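Acyl-CoA dehydrogenase (Bacillus anthracis, PDB 3OWA) probably oxidises acyl-CoA thioesters to their 2-enoyl forms, using bound flavin-adenine dinucleotide as the electron acceptor. Local coordinates at residues H37-I48 with V96-R107. Residues are numbered along the deposited sequence; the frame is centred on the assembly and turned at random.
Sequences HKMIAKTTEDFI and VSSALIAEKFSR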
loop_
_atom_site.group_PDB
_atom_site.type_symbol
_atom_site.label_atom_id
_atom_site.label_comp_id
_atom_site.label_asym_id
_atom_site.label_seq_id
_atom_site.Cartn_x
_atom_site.Cartn_y
_atom_site.Cartn_z
ATOM N N HIS A 37 13.940 16.120 -27.704
ATOM C CA HIS A 37 13.511 15.493 -26.456
ATOM C C HIS A 37 13.115 14.057 -26.714
ATOM O O HIS A 37 13.515 13.145 -25.983
ATOM C CB HIS A 37 12.339 16.260 -25.838
ATOM C CG HIS A 37 12.668 17.674 -25.448
ATOM N ND1 HIS A 37 11.761 18.710 -25.562
ATOM C CD2 HIS A 37 13.799 18.217 -24.932
ATOM C CE1 HIS A 37 12.321 19.828 -25.135
ATOM N NE2 HIS A 37 13.554 19.555 -24.742
ATOM N N LYS A 38 12.342 13.857 -27.782
ATOM C CA LYS A 38 11.835 12.541 -28.134
ATOM C C LYS A 38 12.952 11.593 -28.541
ATOM O O LYS A 38 12.913 10.397 -28.214
ATOM C CB LYS A 38 10.823 12.655 -29.257
ATOM C CG LYS A 38 9.525 13.222 -28.811
ATOM C CD LYS A 38 8.631 13.433 -30.013
ATOM C CE LYS A 38 7.312 14.067 -29.590
ATOM N NZ LYS A 38 6.444 14.238 -30.808
HETATM N N MSE A 39 13.947 12.121 -29.245
HETATM C CA MSE A 39 15.088 11.306 -29.625
HETATM C C MSE A 39 15.919 10.881 -28.421
HETATM O O MSE A 39 16.356 9.732 -28.348
HETATM C CB MSE A 39 15.992 12.018 -30.597
HETATM C CG MSE A 39 16.897 11.059 -31.356
HETATM SE SE MSE A 39 17.925 12.040 -32.667
HETATM C CE MSE A 39 16.447 12.927 -33.552
ATOM N N ILE A 40 16.161 11.809 -27.502
ATOM C CA ILE A 40 16.977 11.484 -26.360
ATOM C C ILE A 40 16.222 10.431 -25.542
ATOM O O ILE A 40 16.821 9.495 -25.016
ATOM C CB ILE A 40 17.392 12.751 -25.575
ATOM C CG1 ILE A 40 18.895 12.713 -25.246
ATOM C CG2 ILE A 40 16.546 12.968 -24.315
ATOM C CD1 ILE A 40 19.335 11.563 -24.442
ATOM N N ALA A 41 14.900 10.555 -25.486
ATOM C CA ALA A 41 14.078 9.576 -24.758
ATOM C C ALA A 41 14.212 8.187 -25.398
ATOM O O ALA A 41 14.345 7.196 -24.691
ATOM C CB ALA A 41 12.620 10.002 -24.704
ATOM N N LYS A 42 14.168 8.128 -26.732
ATOM C CA LYS A 42 14.353 6.871 -27.454
ATOM C C LYS A 42 15.783 6.253 -27.312
ATOM O O LYS A 42 15.935 5.037 -27.214
ATOM C CB LYS A 42 13.977 7.051 -28.933
ATOM C CG LYS A 42 14.463 5.907 -29.789
ATOM C CD LYS A 42 14.108 6.068 -31.222
ATOM C CE LYS A 42 14.338 4.771 -31.959
ATOM N NZ LYS A 42 15.743 4.371 -31.921
ATOM N N THR A 43 16.806 7.097 -27.330
ATOM C CA THR A 43 18.196 6.686 -27.116
ATOM C C THR A 43 18.368 6.048 -25.751
ATOM O O THR A 43 18.961 4.975 -25.633
ATOM C CB THR A 43 19.150 7.902 -27.252
ATOM O OG1 THR A 43 19.243 8.243 -28.630
ATOM C CG2 THR A 43 20.588 7.597 -26.726
ATOM N N THR A 44 17.812 6.694 -24.736
ATOM C CA THR A 44 17.887 6.164 -23.388
ATOM C C THR A 44 17.152 4.838 -23.299
ATOM O O THR A 44 17.711 3.852 -22.837
ATOM C CB THR A 44 17.306 7.140 -22.348
ATOM O OG1 THR A 44 17.929 8.403 -22.536
ATOM C CG2 THR A 44 17.602 6.645 -20.931
ATOM N N GLU A 45 15.895 4.824 -23.754
ATOM C CA GLU A 45 15.080 3.616 -23.758
ATOM C C GLU A 45 15.772 2.423 -24.430
ATOM O O GLU A 45 15.767 1.324 -23.878
ATOM C CB GLU A 45 13.730 3.879 -24.458
ATOM C CG GLU A 45 12.827 2.670 -24.447
ATOM C CD GLU A 45 11.371 3.044 -24.664
ATOM O OE1 GLU A 45 10.560 2.761 -23.764
ATOM O OE2 GLU A 45 11.064 3.636 -25.727
ATOM N N ASP A 46 16.361 2.642 -25.597
ATOM C CA ASP A 46 17.087 1.589 -26.307
ATOM C C ASP A 46 18.290 1.087 -25.508
ATOM O O ASP A 46 18.519 -0.125 -25.415
ATOM C CB ASP A 46 17.587 2.109 -27.640
ATOM C CG ASP A 46 16.455 2.334 -28.657
ATOM O OD1 ASP A 46 15.332 1.803 -28.460
ATOM O OD2 ASP A 46 16.706 3.027 -29.663
ATOM N N PHE A 47 19.067 2.012 -24.955
ATOM C CA PHE A 47 20.147 1.635 -24.043
ATOM C C PHE A 47 19.625 0.712 -22.925
ATOM O O PHE A 47 20.122 -0.394 -22.769
ATOM C CB PHE A 47 20.860 2.857 -23.438
ATOM C CG PHE A 47 21.848 2.489 -22.355
ATOM C CD1 PHE A 47 21.581 2.774 -21.029
ATOM C CD2 PHE A 47 23.026 1.811 -22.668
ATOM C CE1 PHE A 47 22.493 2.411 -20.015
ATOM C CE2 PHE A 47 23.954 1.452 -21.657
ATOM C CZ PHE A 47 23.672 1.751 -20.349
ATOM N N ILE A 48 18.611 1.161 -22.186
ATOM C CA ILE A 48 18.056 0.400 -21.057
ATOM C C ILE A 48 17.531 -0.998 -21.487
ATOM O O ILE A 48 17.915 -2.033 -20.916
ATOM C CB ILE A 48 17.000 1.224 -20.237
ATOM C CG1 ILE A 48 17.695 2.050 -19.149
ATOM C CG2 ILE A 48 16.121 0.285 -19.426
ATOM C CD1 ILE A 48 18.405 3.238 -19.626
ATOM N N VAL A 96 14.407 19.405 -19.536
ATOM C CA VAL A 96 13.427 18.475 -20.069
ATOM C C VAL A 96 14.097 17.192 -20.516
ATOM O O VAL A 96 13.631 16.112 -20.196
ATOM C CB VAL A 96 12.582 19.095 -21.210
ATOM C CG1 VAL A 96 11.651 18.045 -21.798
ATOM C CG2 VAL A 96 11.755 20.267 -20.684
ATOM N N SER A 97 15.219 17.325 -21.226
ATOM C CA SER A 97 16.030 16.200 -21.652
ATOM C C SER A 97 16.504 15.336 -20.481
ATOM O O SER A 97 16.368 14.123 -20.508
ATOM C CB SER A 97 17.241 16.702 -22.465
ATOM O OG SER A 97 16.808 17.337 -23.653
ATOM N N SER A 98 17.062 15.941 -19.449
ATOM C CA SER A 98 17.513 15.113 -18.321
ATOM C C SER A 98 16.355 14.542 -17.469
ATOM O O SER A 98 16.528 13.525 -16.800
ATOM C CB SER A 98 18.572 15.839 -17.482
ATOM O OG SER A 98 18.054 16.998 -16.883
ATOM N N ALA A 99 15.165 15.143 -17.540
ATOM C CA ALA A 99 13.973 14.540 -16.930
ATOM C C ALA A 99 13.589 13.300 -17.731
ATOM O O ALA A 99 13.281 12.266 -17.176
ATOM C CB ALA A 99 12.799 15.535 -16.856
ATOM N N LEU A 100 13.610 13.409 -19.047
ATOM C CA LEU A 100 13.262 12.286 -19.895
ATOM C C LEU A 100 14.249 11.141 -19.719
ATOM O O LEU A 100 13.854 9.967 -19.766
ATOM C CB LEU A 100 13.201 12.732 -21.351
ATOM C CG LEU A 100 11.849 13.346 -21.716
ATOM C CD1 LEU A 100 11.876 14.057 -23.096
ATOM C CD2 LEU A 100 10.764 12.271 -21.685
ATOM N N ILE A 101 15.531 11.470 -19.508
ATOM C CA ILE A 101 16.496 10.426 -19.250
ATOM C C ILE A 101 16.143 9.659 -17.946
ATOM O O ILE A 101 16.124 8.415 -17.921
ATOM C CB ILE A 101 17.954 10.962 -19.210
ATOM C CG1 ILE A 101 18.426 11.379 -20.622
ATOM C CG2 ILE A 101 18.909 9.893 -18.625
ATOM C CD1 ILE A 101 19.623 12.379 -20.598
ATOM N N ALA A 102 15.796 10.391 -16.888
ATOM C CA ALA A 102 15.383 9.737 -15.626
ATOM C C ALA A 102 14.102 8.915 -15.772
ATOM O O ALA A 102 13.990 7.803 -15.226
ATOM C CB ALA A 102 15.239 10.761 -14.492
ATOM N N GLU A 103 13.154 9.437 -16.547
ATOM C CA GLU A 103 11.916 8.741 -16.767
ATOM C C GLU A 103 12.185 7.380 -17.411
ATOM O O GLU A 103 11.619 6.372 -16.989
ATOM C CB GLU A 103 10.914 9.569 -17.621
ATOM C CG GLU A 103 9.496 8.983 -17.549
ATOM C CD GLU A 103 8.523 9.526 -18.590
ATOM O OE1 GLU A 103 7.760 8.699 -19.141
ATOM O OE2 GLU A 103 8.496 10.761 -18.847
ATOM N N LYS A 104 13.024 7.349 -18.423
ATOM C CA LYS A 104 13.331 6.097 -19.117
ATOM C C LYS A 104 14.226 5.163 -18.301
ATOM O O LYS A 104 14.062 3.918 -18.389
ATOM C CB LYS A 104 13.965 6.385 -20.469
ATOM C CG LYS A 104 13.055 7.207 -21.393
ATOM C CD LYS A 104 11.793 6.426 -21.656
ATOM C CE LYS A 104 10.938 7.037 -22.729
ATOM N NZ LYS A 104 9.572 6.454 -22.572
ATOM N N PHE A 105 15.134 5.730 -17.492
ATOM C CA PHE A 105 15.940 4.887 -16.574
ATOM C C PHE A 105 15.115 4.071 -15.569
ATOM O O PHE A 105 15.524 2.973 -15.129
ATOM C CB PHE A 105 17.048 5.704 -15.855
ATOM C CG PHE A 105 18.402 5.517 -16.456
ATOM C CD1 PHE A 105 19.281 4.576 -15.943
ATOM C CD2 PHE A 105 18.802 6.283 -17.560
ATOM C CE1 PHE A 105 20.551 4.390 -16.556
ATOM C CE2 PHE A 105 20.054 6.079 -18.163
ATOM C CZ PHE A 105 20.920 5.140 -17.648
ATOM N N SER A 106 13.962 4.609 -15.154
ATOM C CA SER A 106 13.062 3.867 -14.231
ATOM C C SER A 106 12.720 2.423 -14.670
ATOM O O SER A 106 12.472 1.553 -13.843
ATOM C CB SER A 106 11.793 4.665 -13.958
ATOM O OG SER A 106 10.992 4.602 -15.123
ATOM N N ARG A 107 12.769 2.151 -15.969
ATOM C CA ARG A 107 12.560 0.793 -16.469
ATOM C C ARG A 107 13.545 -0.220 -15.825
ATOM O O ARG A 107 13.217 -1.408 -15.678
ATOM C CB ARG A 107 12.623 0.811 -18.015
ATOM C CG ARG A 107 12.492 -0.538 -18.699
ATOM C CD ARG A 107 11.023 -0.897 -19.025
ATOM N NE ARG A 107 10.987 -2.183 -19.728
ATOM C CZ ARG A 107 10.820 -2.316 -21.037
ATOM N NH1 ARG A 107 10.607 -1.243 -21.791
ATOM N NH2 ARG A 107 10.842 -3.524 -21.594
HETATM O O HOH W 1 10.759 1.707 -21.095
#
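Ile40 O takes two donors from Thr44: the backbone N at 3.0 Å and, from the opposite face of the carbonyl plane, OG1 at 2.9 Å. With the Thr44 hydroxyl tied back to its own helix, chi1 of -52° leaves CG2 anti to the backbone N, where it packs against both Lys104 CB and Phe105 CD2; Thr44 OG1 and Ile40 CD1 rest on Ile101 CG1. Farther along, Ile48 CD1 sits over the centre of the Phe105 ring in a CH-pi contact, 3.5 Å from the centroid and 9° off the normal. Phe47 CE1 also touches that ring, at CZ, and His115 of helix 110-122 stacks with it.

At the N-terminal end Val96 CG1 lies squarely over the His37 ring, 3.6 Å from its centroid, while Ser97 OG meets the ring edge close to its plane. His37 ND1 accepts from Ser34 N and NE2 is hydrogen-bonded to Asp94 OD1; together they hold the ring's rotation. Leu100 CD1 also packs on His37 CB; farther along, the Lys104 chain, bent at chi2, runs past Ala41 O.

At the partly exposed margin, one water donates to Glu45 OE1 and accepts from NH1 of Arg107, on the 3-10 segment 106-107; Lys104 NZ stays 4.0 Å from Glu45 OE1, beyond a salt bridge. The segment axes cross at -28° within the N-terminal alpha-helical domain of the acyl-CoA dehydrogenase fold. No direct hydrogen bond joins 37-48 to 96-107, so apolar and CH-pi packing holds their buried faces together, with the water link and probably some electrostatic attraction at the more exposed margin.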